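Long-range contacts in NanS-p (Escherichia phage vB_EcoP_24B, PDB 6YP6), which probably binds carbohydrate as part of a phage-encoded carbohydrate esterase: residues A[124-129]-A[146-151]; A[94-99]-A[190-195]; A[165-170]-A[177-182]; A[45-50]-A[202-207]; A[101-106]-A[161-166]. One frame throughout, in Å; residues are numbered along the deposited sequence. Where two conformers were deposited one is given.

Contact 1: A[124-129]-A[146-151]; sequences KDLNVM and GAFDNE
Phe148 N donates to Lys124 O over 3.0 Å. A second bond runs the other way: Leu126 N donates to Gly146 O, also over 3.0 Å. Between these two bonds sits the non-hydrogen-bonded antiparallel pair Asp125 and Ala147. Both carbonyl oxygens take a further, softer contact. Ala147 CA-H approaches Lys124 O at 3.6 Å, and Asp125 CA-H approaches Gly146 O at 3.3 Å. This is the open end of the beta hairpin of strands 125-130 and 140-147, at the edge of a seven-stranded antiparallel sheet. The chain turns a corner at Gly146 and soon enters strand 152-159 of the other sheet. The carboxylate of Asp125 leans over this corner, but its angle to Ala147 N is too poor for a hydrogen bond. Its charge is met instead by Lys124: Lys124 NZ lies 2.9 Å from Asp125 OD2, above the carboxylate plane, in a salt bridge. The apolar part is small. Leu126 CD1 comes to the edge of the Phe148 ring, 4.2 Å from Phe148 CD1. Phe148 reaches there with CG anti to its backbone N (chi1 176°). Further on, Asp149 OD1 accepts from Glu151 N at 2.9 Å, forming an Asx turn. His153 NE2 is a second partner of the same oxygen.

Contact 2: A[94-99]-A[190-195]; sequences WPVSSL and AADKLH
Ser97 OG donates to Asp192 OD2 over only 2.6 Å, the shortest polar bond between the two segments. The hydroxyl meets the syn side of the carboxylate, 15° out of its plane. The other carboxylate oxygen is held as well: Ser97 N donates to Asp192 OD1 at 2.8 Å, from above the plane. One residue thus grips both oxygens of the acid. Chi1 of 58° sets Ser97 OG beside its own backbone N, where the two donors can take one carboxylate oxygen each. The two Ser97 donors probably help stabilise the negative charge of the carboxylate. The backbone of Asp192 adds a third bond, from Asp192 N to Pro95 O, at 2.7 Å. Next to them lies the Pro95 ring. Pro95 CG is 3.4 Å from Ala190 O, and Pro95 CD is 3.4 Å from Lys193 O. CD also touches His195 CD2, and the two side chains cross at about a right angle. His195 NE2 donates to Ala190 O at 2.9 Å, in the ring plane and on a lone pair of the carbonyl, which helps to fix the rotation of the imidazole. Trp94 CD1 lies 3.5 Å from Lys193 O, while Trp94 NE1 is bonded to Gly61 O. The charged end of Lys193 turns to a salt bridge with Glu57. Asp192 is the third residue of a type II beta turn, Ala190 to Lys193, with positive phi. The turn leads into strand 193-197, the antiparallel neighbour of strand 88-95 in the seven-stranded sheet of a beta sandwich.

Contact 3: A[165-170]-A[177-182]; sequences LQVTPV and TPFTLT
The Phe179 ring carries Val167 on one face, with Val167 CB 3.8 Å above the ring plane and offset toward the rim. This is a CH-pi contact. At the ring edge, in plane, Pro169 CD lies 3.9 Å from Phe179 CD1. The ring of Tyr130 also meets Phe179. The ring can lie beside Val167 because its CG takes the crowded position between backbone N and carbonyl carbon (chi1 65°). The two side chains then run the same way from a hydrogen-bonded antiparallel pair. Val167 N donates to Phe179 O at 2.7 Å, and Phe179 N returns a bond to Val167 O at 2.9 Å. A third backbone bond, Leu181 N to Leu165 O at 2.9 Å, carries the pairing one step further. Leu181 CG then packs on Val167 CG2 at 4.0 Å, on the same apolar side as Phe179. The non-hydrogen-bonded pair Gln166 and Thr180 points to the other face. There one water lies 2.7 Å from Gln166 NE2, which donates to it, and 2.6 Å from Thr180 OG1. Strands 166-171 and 174-180 form a beta hairpin at one end of the larger antiparallel sheet. The chemistry is divided by face: Val167, Phe179 and Leu181 form an apolar, buried side, whereas Gln166 and Thr180 make a polar side linked through solvent.

Contact 4: A[45-50]-A[202-207]; sequences LTKEAG and GATYPV
Leu45 N donates to Val207 O at 2.8 Å. The return bond, Val207 N to Leu45 O, is weak at 3.3 Å. Together they make Leu45 and Val207 a hydrogen-bonded antiparallel pair. Their side chains share one face, where Leu45 CB touches Val207 CG1 at 4.0 Å. Both side chains touch Trp54. Leu45 O also has a water 2.9 Å away. Thr46 follows and turns its methyl to the proline: Thr46 CG2 lies 4.0 Å from Pro206 CB, and the side chains cross obliquely. Here strand 41-46 ends beside the start of strand 207-216, its antiparallel neighbour in the larger sheet of the beta sandwich. Beyond this point the backbones part, to approach again at Ala49 and Ala203. Lys47 spans the gap between. In the conformer described, one of two, its chain is bent at chi2 (80°) and again at chi4, which turns the amine across to the 202-207 loop. Here Lys47 NZ donates to Gly202 O at 3.0 Å, from above the carbonyl plane; the bond is doubtful for the other conformer. Lys47 CE passes 4.0 Å from Thr204 OG1, the two side chains being at about a right angle. Asp198 completes this polar group: its OD2 forms a hydrogen bond with Thr204 OG1 and, in this conformer, a salt bridge with Lys47 NZ. Ala49 comes next, with Ala49 CB 4.4 Å from Ala203 CB, a light apolar touch at the surface. Gly50 ends the segment at positive phi, where its backbone is bonded to Arg201 and its carbonyl oxygen also meets Arg201 NH1.

Contact 5: A[101-106]-A[161-166]; sequences QGVALT and GNNSLQ
Val103 points its side chain toward Asn163 and Leu165 of the 161-166 loop, and its two methyls divide the work. CB itself stays back from the other segment. Val103 CG1, anti to the backbone N (chi1 178°), reaches Leu165 CD1 at 4.0 Å. CG2 comes down over the flat of the Asn163 amide. Val103 CG2 is 3.6 Å from Asn163 ND2 and 3.8 Å from Asn163 CB, so it touches both the polar end and the root of that side chain. Asn163 also packs on Leu67 and Gln68 of helix 64-69. Leu165 CD1 is the other meeting point. Besides Val103, Leu165 CD1 meets Leu105 CD2 at 3.8 Å, the two leucines crossing at about a right angle. Leu165 CD1 also lies 3.8 Å from Ala104 O. Leu165 thus inserts its tip among Val103, Ala104 and Leu105. The two loops meet by van der Waals contact, without a hydrogen bond between them. Polar bonds instead shape the 161-166 loop itself. Ser164 N donates to Gly161 O at 3.0 Å and closes a type I' beta turn, with Asn162 and Asn163 at its corners, both at positive phi. Gln166 N then donates to Ser164 OG at 3.1 Å. This is an ST turn, and it follows directly on the tight I' turn that links strands 152-159 and 166-171 of the larger sheet.

Contacts 1 and 5 lie at the surface, whereas contacts 2, 3 and 4 are partly buried. Contacts 1 and 2 belong to the seven-stranded sheet, on opposite sides of the chain's centre. Contacts 3 and 4 belong to the other sheet, with centres about 29 Å apart. Contact 5 joins loops and shares Leu165 and Gln166 with contact 3. Leu99 of contact 2 also packs on Leu105 of contact 5. Contacts 1 and 4 meet where Phe148 touches Tyr205. Backbone pairing dominates contact 3. Contacts 1 and 4 add lysine salt bridges that lie beside the pairing and do not cross between the segments. Contact 2 relies on a gripped carboxylate, and contact 5 is mostly apolar.

Contact 1: A[124-129]-A[146-151]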
# COMPACT_ATOMS: atom_id res chain seq x y z
N LYS A 124 -9.60 1.97 18.53
CA LYS A 124 -10.95 2.08 18.01
C LYS A 124 -11.07 2.12 16.49
O LYS A 124 -12.03 1.58 15.95
CB LYS A 124 -11.72 3.24 18.67
CG LYS A 124 -11.14 4.62 18.44
CD LYS A 124 -11.86 5.65 19.33
CE LYS A 124 -11.51 7.09 18.95
NZ LYS A 124 -11.99 7.44 17.59
N ASP A 125 -10.13 2.77 15.80
CA ASP A 125 -10.27 3.09 14.39
C ASP A 125 -9.21 2.38 13.55
O ASP A 125 -8.13 2.04 14.03
CB ASP A 125 -10.10 4.59 14.17
CG ASP A 125 -11.21 5.43 14.75
OD1 ASP A 125 -12.32 4.90 14.92
OD2 ASP A 125 -10.96 6.63 15.00
N LEU A 126 -9.51 2.21 12.27
CA LEU A 126 -8.53 1.75 11.29
C LEU A 126 -7.89 2.98 10.64
O LEU A 126 -8.59 3.79 10.02
CB LEU A 126 -9.18 0.88 10.22
CG LEU A 126 -8.21 0.20 9.26
CD1 LEU A 126 -7.35 -0.82 9.98
CD2 LEU A 126 -8.92 -0.44 8.08
N ASN A 127 -6.58 3.13 10.79
CA ASN A 127 -5.86 4.33 10.37
C ASN A 127 -4.91 4.05 9.22
O ASN A 127 -4.40 2.93 9.06
CB ASN A 127 -5.08 4.87 11.55
CG ASN A 127 -5.97 5.30 12.67
OD1 ASN A 127 -7.10 5.77 12.44
ND2 ASN A 127 -5.51 5.13 13.89
N VAL A 128 -4.66 5.10 8.44
CA VAL A 128 -3.66 5.13 7.39
C VAL A 128 -2.55 6.08 7.84
O VAL A 128 -2.83 7.24 8.14
CB VAL A 128 -4.25 5.62 6.06
CG1 VAL A 128 -3.19 5.56 4.98
CG2 VAL A 128 -5.48 4.86 5.65
N MET A 129 -1.31 5.59 7.86
CA MET A 129 -0.17 6.29 8.42
C MET A 129 0.94 6.40 7.37
O MET A 129 1.06 5.54 6.50
CB MET A 129 0.39 5.51 9.61
CG MET A 129 -0.61 5.21 10.70
SD MET A 129 -1.26 6.65 11.58
CE MET A 129 0.22 7.28 12.35
N GLY A 146 -12.41 5.23 9.86
CA GLY A 146 -13.40 5.23 10.90
C GLY A 146 -13.29 4.01 11.80
O GLY A 146 -12.27 3.31 11.82
N ALA A 147 -14.36 3.78 12.56
CA ALA A 147 -14.37 2.66 13.50
C ALA A 147 -14.02 1.38 12.76
O ALA A 147 -14.53 1.10 11.68
CB ALA A 147 -15.75 2.55 14.13
N PHE A 148 -13.15 0.58 13.37
CA PHE A 148 -12.71 -0.65 12.74
C PHE A 148 -13.88 -1.57 12.45
O PHE A 148 -14.80 -1.72 13.26
CB PHE A 148 -11.73 -1.37 13.66
CG PHE A 148 -11.29 -2.70 13.14
CD1 PHE A 148 -10.36 -2.78 12.12
CD2 PHE A 148 -11.82 -3.87 13.65
CE1 PHE A 148 -9.95 -4.00 11.64
CE2 PHE A 148 -11.41 -5.09 13.17
CZ PHE A 148 -10.47 -5.17 12.16
N ASP A 149 -13.83 -2.23 11.29
CA ASP A 149 -14.84 -3.18 10.90
C ASP A 149 -14.20 -4.22 9.99
O ASP A 149 -12.99 -4.19 9.71
CB ASP A 149 -16.05 -2.48 10.27
CG ASP A 149 -15.76 -1.81 8.94
OD1 ASP A 149 -14.86 -2.27 8.20
OD2 ASP A 149 -16.48 -0.83 8.64
N ASN A 150 -15.02 -5.17 9.55
CA ASN A 150 -14.60 -6.21 8.62
C ASN A 150 -15.27 -6.03 7.25
O ASN A 150 -15.52 -7.00 6.53
CB ASN A 150 -14.85 -7.59 9.23
CG ASN A 150 -13.89 -7.93 10.44
OD1 ASN A 150 -13.02 -7.15 10.84
ND2 ASN A 150 -14.08 -9.10 11.02
N GLU A 151 -15.53 -4.78 6.86
CA GLU A 151 -16.10 -4.46 5.56
C GLU A 151 -15.00 -4.19 4.54
O GLU A 151 -13.84 -3.96 4.89
CB GLU A 151 -17.00 -3.22 5.67
CG GLU A 151 -18.15 -3.37 6.62
CD GLU A 151 -19.08 -4.47 6.20
OE1 GLU A 151 -19.56 -4.44 5.05
OE2 GLU A 151 -19.31 -5.39 7.01

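Contact 2: A[94-99]-A[190-195]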
# COMPACT_ATOMS: atom_id res chain seq x y z
N TRP A 94 7.49 1.81 -1.68
CA TRP A 94 7.97 1.92 -3.06
C TRP A 94 9.22 2.80 -3.05
O TRP A 94 9.16 3.99 -3.39
CB TRP A 94 6.90 2.47 -3.99
CG TRP A 94 7.25 2.48 -5.45
CD1 TRP A 94 8.40 2.05 -6.06
CD2 TRP A 94 6.42 3.00 -6.48
NE1 TRP A 94 8.32 2.28 -7.41
CE2 TRP A 94 7.11 2.86 -7.69
CE3 TRP A 94 5.14 3.58 -6.49
CZ2 TRP A 94 6.58 3.28 -8.90
CZ3 TRP A 94 4.61 3.98 -7.68
CH2 TRP A 94 5.33 3.83 -8.88
N PRO A 95 10.36 2.24 -2.66
CA PRO A 95 11.63 2.97 -2.76
C PRO A 95 11.98 3.11 -4.23
O PRO A 95 11.72 2.21 -5.03
CB PRO A 95 12.63 2.08 -2.02
CG PRO A 95 11.96 0.75 -1.84
CD PRO A 95 10.54 0.84 -2.21
N VAL A 96 12.58 4.25 -4.60
CA VAL A 96 12.99 4.49 -5.98
C VAL A 96 14.48 4.79 -6.03
O VAL A 96 15.05 5.40 -5.11
CB VAL A 96 12.13 5.57 -6.66
CG1 VAL A 96 10.69 5.08 -6.77
CG2 VAL A 96 12.19 6.90 -5.94
N SER A 97 15.12 4.36 -7.12
CA SER A 97 16.56 4.49 -7.25
C SER A 97 17.00 5.87 -7.69
O SER A 97 18.19 6.19 -7.58
CB SER A 97 17.09 3.45 -8.25
OG SER A 97 16.47 3.64 -9.50
N SER A 98 16.08 6.69 -8.19
CA SER A 98 16.35 8.08 -8.51
C SER A 98 15.02 8.81 -8.53
O SER A 98 13.95 8.20 -8.63
CB SER A 98 17.05 8.22 -9.87
OG SER A 98 16.17 7.92 -10.94
N LEU A 99 15.09 10.12 -8.42
CA LEU A 99 14.00 11.02 -8.71
C LEU A 99 14.34 11.81 -9.97
O LEU A 99 15.51 11.90 -10.35
CB LEU A 99 13.77 11.99 -7.54
CG LEU A 99 13.23 11.32 -6.28
CD1 LEU A 99 13.27 12.28 -5.11
CD2 LEU A 99 11.81 10.82 -6.49
N ALA A 190 14.04 -3.38 -1.52
CA ALA A 190 14.76 -3.19 -2.77
C ALA A 190 14.18 -2.04 -3.60
O ALA A 190 12.96 -1.87 -3.71
CB ALA A 190 14.72 -4.48 -3.59
N ALA A 191 15.07 -1.28 -4.22
CA ALA A 191 14.69 -0.13 -5.01
C ALA A 191 13.87 -0.53 -6.23
O ALA A 191 14.08 -1.59 -6.83
CB ALA A 191 15.94 0.62 -5.50
N ASP A 192 12.95 0.36 -6.62
CA ASP A 192 12.19 0.25 -7.87
C ASP A 192 11.26 -0.95 -7.87
O ASP A 192 10.88 -1.46 -8.93
CB ASP A 192 13.11 0.29 -9.09
CG ASP A 192 13.86 1.59 -9.19
OD1 ASP A 192 13.42 2.60 -8.58
OD2 ASP A 192 14.90 1.60 -9.90
N LYS A 193 10.83 -1.37 -6.69
CA LYS A 193 9.77 -2.36 -6.54
C LYS A 193 8.72 -1.81 -5.58
O LYS A 193 9.05 -1.09 -4.64
CB LYS A 193 10.30 -3.69 -6.00
CG LYS A 193 11.41 -4.29 -6.83
CD LYS A 193 11.74 -5.70 -6.39
CE LYS A 193 10.81 -6.67 -7.07
NZ LYS A 193 11.02 -8.08 -6.63
N LEU A 194 7.46 -2.14 -5.85
CA LEU A 194 6.40 -1.97 -4.88
C LEU A 194 6.37 -3.21 -4.00
O LEU A 194 6.29 -4.33 -4.49
CB LEU A 194 5.06 -1.79 -5.57
CG LEU A 194 3.86 -1.66 -4.63
CD1 LEU A 194 3.94 -0.40 -3.78
CD2 LEU A 194 2.56 -1.67 -5.43
N HIS A 195 6.48 -2.99 -2.69
CA HIS A 195 6.47 -4.04 -1.68
C HIS A 195 5.23 -3.87 -0.82
O HIS A 195 4.98 -2.80 -0.28
CB HIS A 195 7.66 -3.92 -0.76
CG HIS A 195 8.96 -3.89 -1.45
ND1 HIS A 195 9.80 -4.97 -1.51
CD2 HIS A 195 9.57 -2.88 -2.10
CE1 HIS A 195 10.88 -4.63 -2.18
NE2 HIS A 195 10.76 -3.37 -2.56

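Contact 3: A[165-170]-A[177-182]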
# COMPACT_ATOMS: atom_id res chain seq x y z
N LEU A 165 5.15 16.64 -5.53
CA LEU A 165 5.23 15.62 -4.49
C LEU A 165 4.08 15.72 -3.50
O LEU A 165 4.08 15.04 -2.47
CB LEU A 165 6.60 15.71 -3.81
CG LEU A 165 7.79 15.44 -4.74
CD1 LEU A 165 9.09 15.92 -4.13
CD2 LEU A 165 7.89 13.96 -5.06
N GLN A 166 3.08 16.54 -3.80
CA GLN A 166 1.89 16.68 -2.97
C GLN A 166 0.84 15.67 -3.40
O GLN A 166 0.27 15.77 -4.49
CB GLN A 166 1.36 18.10 -3.09
CG GLN A 166 0.08 18.33 -2.32
CD GLN A 166 -0.29 19.77 -2.34
OE1 GLN A 166 -0.77 20.28 -3.38
NE2 GLN A 166 -0.04 20.47 -1.26
N VAL A 167 0.56 14.72 -2.51
CA VAL A 167 -0.29 13.56 -2.75
C VAL A 167 -1.59 13.72 -1.97
O VAL A 167 -1.60 14.25 -0.86
CB VAL A 167 0.45 12.28 -2.29
CG1 VAL A 167 -0.41 11.04 -2.40
CG2 VAL A 167 1.71 12.10 -3.11
N THR A 168 -2.69 13.29 -2.57
CA THR A 168 -3.96 13.30 -1.87
C THR A 168 -4.39 11.88 -1.56
O THR A 168 -4.56 11.08 -2.50
CB THR A 168 -5.05 14.03 -2.67
OG1 THR A 168 -4.62 15.36 -2.95
CG2 THR A 168 -6.36 14.10 -1.88
N PRO A 169 -4.56 11.52 -0.29
CA PRO A 169 -5.11 10.20 0.02
C PRO A 169 -6.60 10.20 -0.25
O PRO A 169 -7.28 11.21 -0.04
CB PRO A 169 -4.80 10.05 1.51
CG PRO A 169 -4.86 11.48 2.05
CD PRO A 169 -4.44 12.37 0.91
N VAL A 170 -7.11 9.07 -0.74
CA VAL A 170 -8.52 8.90 -1.05
C VAL A 170 -8.98 7.69 -0.26
O VAL A 170 -8.51 6.57 -0.49
CB VAL A 170 -8.77 8.72 -2.56
CG1 VAL A 170 -10.26 8.83 -2.83
CG2 VAL A 170 -7.99 9.74 -3.37
N THR A 177 -6.85 14.77 3.63
CA THR A 177 -6.04 15.99 3.58
C THR A 177 -4.80 15.75 2.72
O THR A 177 -4.07 14.78 2.94
CB THR A 177 -5.63 16.38 5.00
OG1 THR A 177 -6.80 16.51 5.80
CG2 THR A 177 -4.85 17.68 5.02
N PRO A 178 -4.51 16.63 1.76
CA PRO A 178 -3.26 16.49 1.00
C PRO A 178 -2.06 16.53 1.92
O PRO A 178 -2.06 17.19 2.96
CB PRO A 178 -3.28 17.69 0.05
CG PRO A 178 -4.73 18.03 -0.08
CD PRO A 178 -5.34 17.75 1.26
N PHE A 179 -1.00 15.82 1.51
CA PHE A 179 0.26 15.84 2.23
C PHE A 179 1.38 15.81 1.20
O PHE A 179 1.19 15.38 0.06
CB PHE A 179 0.39 14.64 3.20
CG PHE A 179 0.42 13.30 2.51
CD1 PHE A 179 -0.74 12.70 2.05
CD2 PHE A 179 1.62 12.64 2.34
CE1 PHE A 179 -0.68 11.46 1.40
CE2 PHE A 179 1.69 11.42 1.71
CZ PHE A 179 0.54 10.83 1.25
N THR A 180 2.56 16.26 1.61
CA THR A 180 3.72 16.27 0.73
C THR A 180 4.69 15.17 1.14
O THR A 180 5.04 15.04 2.32
CB THR A 180 4.38 17.65 0.71
OG1 THR A 180 3.45 18.60 0.19
CG2 THR A 180 5.62 17.65 -0.17
N LEU A 181 5.12 14.38 0.16
CA LEU A 181 6.11 13.35 0.42
C LEU A 181 7.38 14.00 0.94
O LEU A 181 7.76 15.10 0.53
CB LEU A 181 6.44 12.58 -0.85
CG LEU A 181 5.30 11.76 -1.45
CD1 LEU A 181 5.68 11.26 -2.83
CD2 LEU A 181 4.89 10.60 -0.58
N THR A 182 8.05 13.30 1.85
CA THR A 182 9.33 13.72 2.40
C THR A 182 10.28 12.53 2.31
O THR A 182 9.89 11.42 1.96
CB THR A 182 9.22 14.16 3.86
OG1 THR A 182 8.91 13.04 4.69
CG2 THR A 182 8.16 15.22 4.04
O HOH W 1 0.92 19.04 0.84

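Contact 4: A[45-50]-A[202-207]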
# COMPACT_ATOMS: atom_id res chain seq x y z
N LEU A 45 -4.62 -13.22 2.68
CA LEU A 45 -3.21 -13.22 3.04
C LEU A 45 -3.08 -13.42 4.54
O LEU A 45 -3.63 -12.66 5.35
CB LEU A 45 -2.55 -11.91 2.62
CG LEU A 45 -2.73 -11.57 1.13
CD1 LEU A 45 -2.11 -10.22 0.83
CD2 LEU A 45 -2.16 -12.60 0.21
N THR A 46 -2.36 -14.47 4.91
CA THR A 46 -2.12 -14.85 6.28
C THR A 46 -0.69 -15.35 6.41
O THR A 46 0.03 -15.51 5.42
CB THR A 46 -3.05 -16.00 6.73
OG1 THR A 46 -2.84 -17.16 5.90
CG2 THR A 46 -4.51 -15.58 6.67
N LYS A 47 -0.28 -15.61 7.65
CA LYS A 47 0.99 -16.26 7.92
C LYS A 47 0.89 -16.95 9.28
O LYS A 47 -0.05 -16.74 10.04
CB LYS A 47 2.17 -15.28 7.83
CG LYS A 47 2.03 -13.96 8.59
CD LYS A 47 2.33 -14.12 10.08
CE LYS A 47 2.17 -12.81 10.84
NZ LYS A 47 3.31 -11.89 10.66
N GLU A 48 1.88 -17.78 9.57
CA GLU A 48 1.98 -18.39 10.89
C GLU A 48 2.66 -17.40 11.83
O GLU A 48 3.80 -17.00 11.59
CB GLU A 48 2.79 -19.69 10.81
CG GLU A 48 2.14 -20.80 10.00
CD GLU A 48 0.82 -21.27 10.59
OE1 GLU A 48 0.58 -21.03 11.79
OE2 GLU A 48 0.01 -21.87 9.84
N ALA A 49 1.96 -17.00 12.89
CA ALA A 49 2.51 -16.01 13.81
C ALA A 49 3.86 -16.47 14.34
O ALA A 49 4.03 -17.63 14.71
CB ALA A 49 1.54 -15.77 14.97
N GLY A 50 4.81 -15.54 14.40
CA GLY A 50 6.17 -15.87 14.74
C GLY A 50 7.05 -16.22 13.55
O GLY A 50 8.27 -16.09 13.65
N GLY A 202 5.13 -10.86 14.25
CA GLY A 202 4.05 -10.99 15.21
C GLY A 202 2.70 -11.03 14.52
O GLY A 202 2.56 -10.76 13.32
N ALA A 203 1.68 -11.41 15.27
CA ALA A 203 0.36 -11.53 14.68
C ALA A 203 -0.11 -10.20 14.10
O ALA A 203 0.00 -9.14 14.74
CB ALA A 203 -0.65 -11.99 15.73
N THR A 204 -0.68 -10.28 12.91
CA THR A 204 -1.31 -9.18 12.19
C THR A 204 -2.72 -9.62 11.79
O THR A 204 -3.07 -10.80 11.85
CB THR A 204 -0.49 -8.79 10.96
OG1 THR A 204 -0.44 -9.92 10.08
CG2 THR A 204 0.91 -8.35 11.36
N TYR A 205 -3.55 -8.67 11.35
CA TYR A 205 -4.88 -9.04 10.91
C TYR A 205 -4.81 -9.83 9.60
O TYR A 205 -4.16 -9.38 8.65
CB TYR A 205 -5.74 -7.82 10.61
CG TYR A 205 -6.12 -6.96 11.79
CD1 TYR A 205 -7.23 -7.25 12.56
CD2 TYR A 205 -5.40 -5.80 12.09
CE1 TYR A 205 -7.60 -6.44 13.61
CE2 TYR A 205 -5.77 -4.99 13.14
CZ TYR A 205 -6.87 -5.32 13.90
OH TYR A 205 -7.28 -4.54 14.97
N PRO A 206 -5.52 -10.95 9.47
CA PRO A 206 -5.73 -11.51 8.13
C PRO A 206 -6.38 -10.45 7.25
O PRO A 206 -7.21 -9.67 7.71
CB PRO A 206 -6.67 -12.70 8.39
CG PRO A 206 -6.42 -13.05 9.83
CD PRO A 206 -6.21 -11.73 10.51
N VAL A 207 -5.98 -10.40 5.98
CA VAL A 207 -6.50 -9.40 5.06
C VAL A 207 -6.89 -10.06 3.74
O VAL A 207 -6.20 -10.96 3.25
CB VAL A 207 -5.51 -8.23 4.86
CG1 VAL A 207 -4.24 -8.66 4.14
CG2 VAL A 207 -6.16 -7.04 4.13
O HOH W 2 -1.92 -11.43 7.36

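Contact 5: A[101-106]-A[161-166]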
# COMPACT_ATOMS: atom_id res chain seq x y z
N GLN A 101 15.23 14.75 -12.66
CA GLN A 101 16.12 15.91 -12.52
C GLN A 101 15.35 17.08 -11.91
O GLN A 101 14.25 17.41 -12.34
CB GLN A 101 16.69 16.32 -13.88
CG GLN A 101 17.37 17.70 -13.90
CD GLN A 101 18.48 17.84 -12.86
OE1 GLN A 101 19.07 16.85 -12.44
NE2 GLN A 101 18.76 19.08 -12.45
N GLY A 102 15.95 17.70 -10.90
CA GLY A 102 15.34 18.86 -10.28
C GLY A 102 14.24 18.54 -9.29
O GLY A 102 13.59 19.47 -8.80
N VAL A 103 14.03 17.27 -8.98
CA VAL A 103 13.06 16.84 -7.98
C VAL A 103 13.84 16.28 -6.79
O VAL A 103 14.74 15.44 -6.96
CB VAL A 103 12.10 15.79 -8.56
CG1 VAL A 103 11.14 15.31 -7.49
CG2 VAL A 103 11.35 16.37 -9.76
N ALA A 104 13.52 16.76 -5.61
CA ALA A 104 14.19 16.30 -4.40
C ALA A 104 13.21 16.41 -3.25
O ALA A 104 12.48 17.40 -3.13
CB ALA A 104 15.44 17.12 -4.10
N LEU A 105 13.20 15.39 -2.41
CA LEU A 105 12.28 15.34 -1.27
C LEU A 105 12.85 16.17 -0.13
O LEU A 105 14.05 16.11 0.16
CB LEU A 105 12.10 13.89 -0.83
CG LEU A 105 11.24 13.05 -1.76
CD1 LEU A 105 11.50 11.56 -1.56
CD2 LEU A 105 9.76 13.34 -1.49
N THR A 106 11.98 16.93 0.52
CA THR A 106 12.40 17.68 1.69
C THR A 106 12.64 16.73 2.86
O THR A 106 12.21 15.57 2.86
CB THR A 106 11.34 18.71 2.09
OG1 THR A 106 10.10 18.06 2.39
CG2 THR A 106 11.12 19.72 0.98
N GLY A 161 0.78 15.25 -10.87
CA GLY A 161 1.58 15.50 -12.05
C GLY A 161 2.42 16.75 -11.90
O GLY A 161 2.49 17.37 -10.83
N ASN A 162 3.09 17.08 -12.99
CA ASN A 162 4.01 18.21 -13.02
C ASN A 162 5.11 18.07 -11.97
O ASN A 162 5.67 19.06 -11.51
CB ASN A 162 3.27 19.54 -12.86
CG ASN A 162 2.49 19.91 -14.11
OD1 ASN A 162 1.28 20.06 -14.07
ND2 ASN A 162 3.20 20.04 -15.23
N ASN A 163 5.42 16.82 -11.61
CA ASN A 163 6.45 16.47 -10.63
C ASN A 163 6.11 16.93 -9.23
O ASN A 163 6.98 16.89 -8.34
CB ASN A 163 7.85 16.92 -11.04
CG ASN A 163 8.43 16.08 -12.15
OD1 ASN A 163 7.99 14.95 -12.40
ND2 ASN A 163 9.43 16.62 -12.83
N SER A 164 4.86 17.30 -8.97
CA SER A 164 4.47 17.65 -7.62
C SER A 164 4.57 16.43 -6.70
O SER A 164 4.12 15.34 -7.04
CB SER A 164 3.03 18.17 -7.60
OG SER A 164 2.59 18.37 -6.27
N LEU A 165 5.15 16.64 -5.53
CA LEU A 165 5.23 15.62 -4.49
C LEU A 165 4.08 15.72 -3.50
O LEU A 165 4.08 15.04 -2.47
CB LEU A 165 6.60 15.71 -3.81
CG LEU A 165 7.79 15.44 -4.74
CD1 LEU A 165 9.09 15.92 -4.13
CD2 LEU A 165 7.89 13.96 -5.06
N GLN A 166 3.08 16.54 -3.80
CA GLN A 166 1.89 16.68 -2.97
C GLN A 166 0.84 15.67 -3.40
O GLN A 166 0.27 15.77 -4.49
CB GLN A 166 1.36 18.10 -3.09
CG GLN A 166 0.08 18.33 -2.32
CD GLN A 166 -0.29 19.77 -2.34
OE1 GLN A 166 -0.77 20.28 -3.38
NE2 GLN A 166 -0.04 20.47 -1.26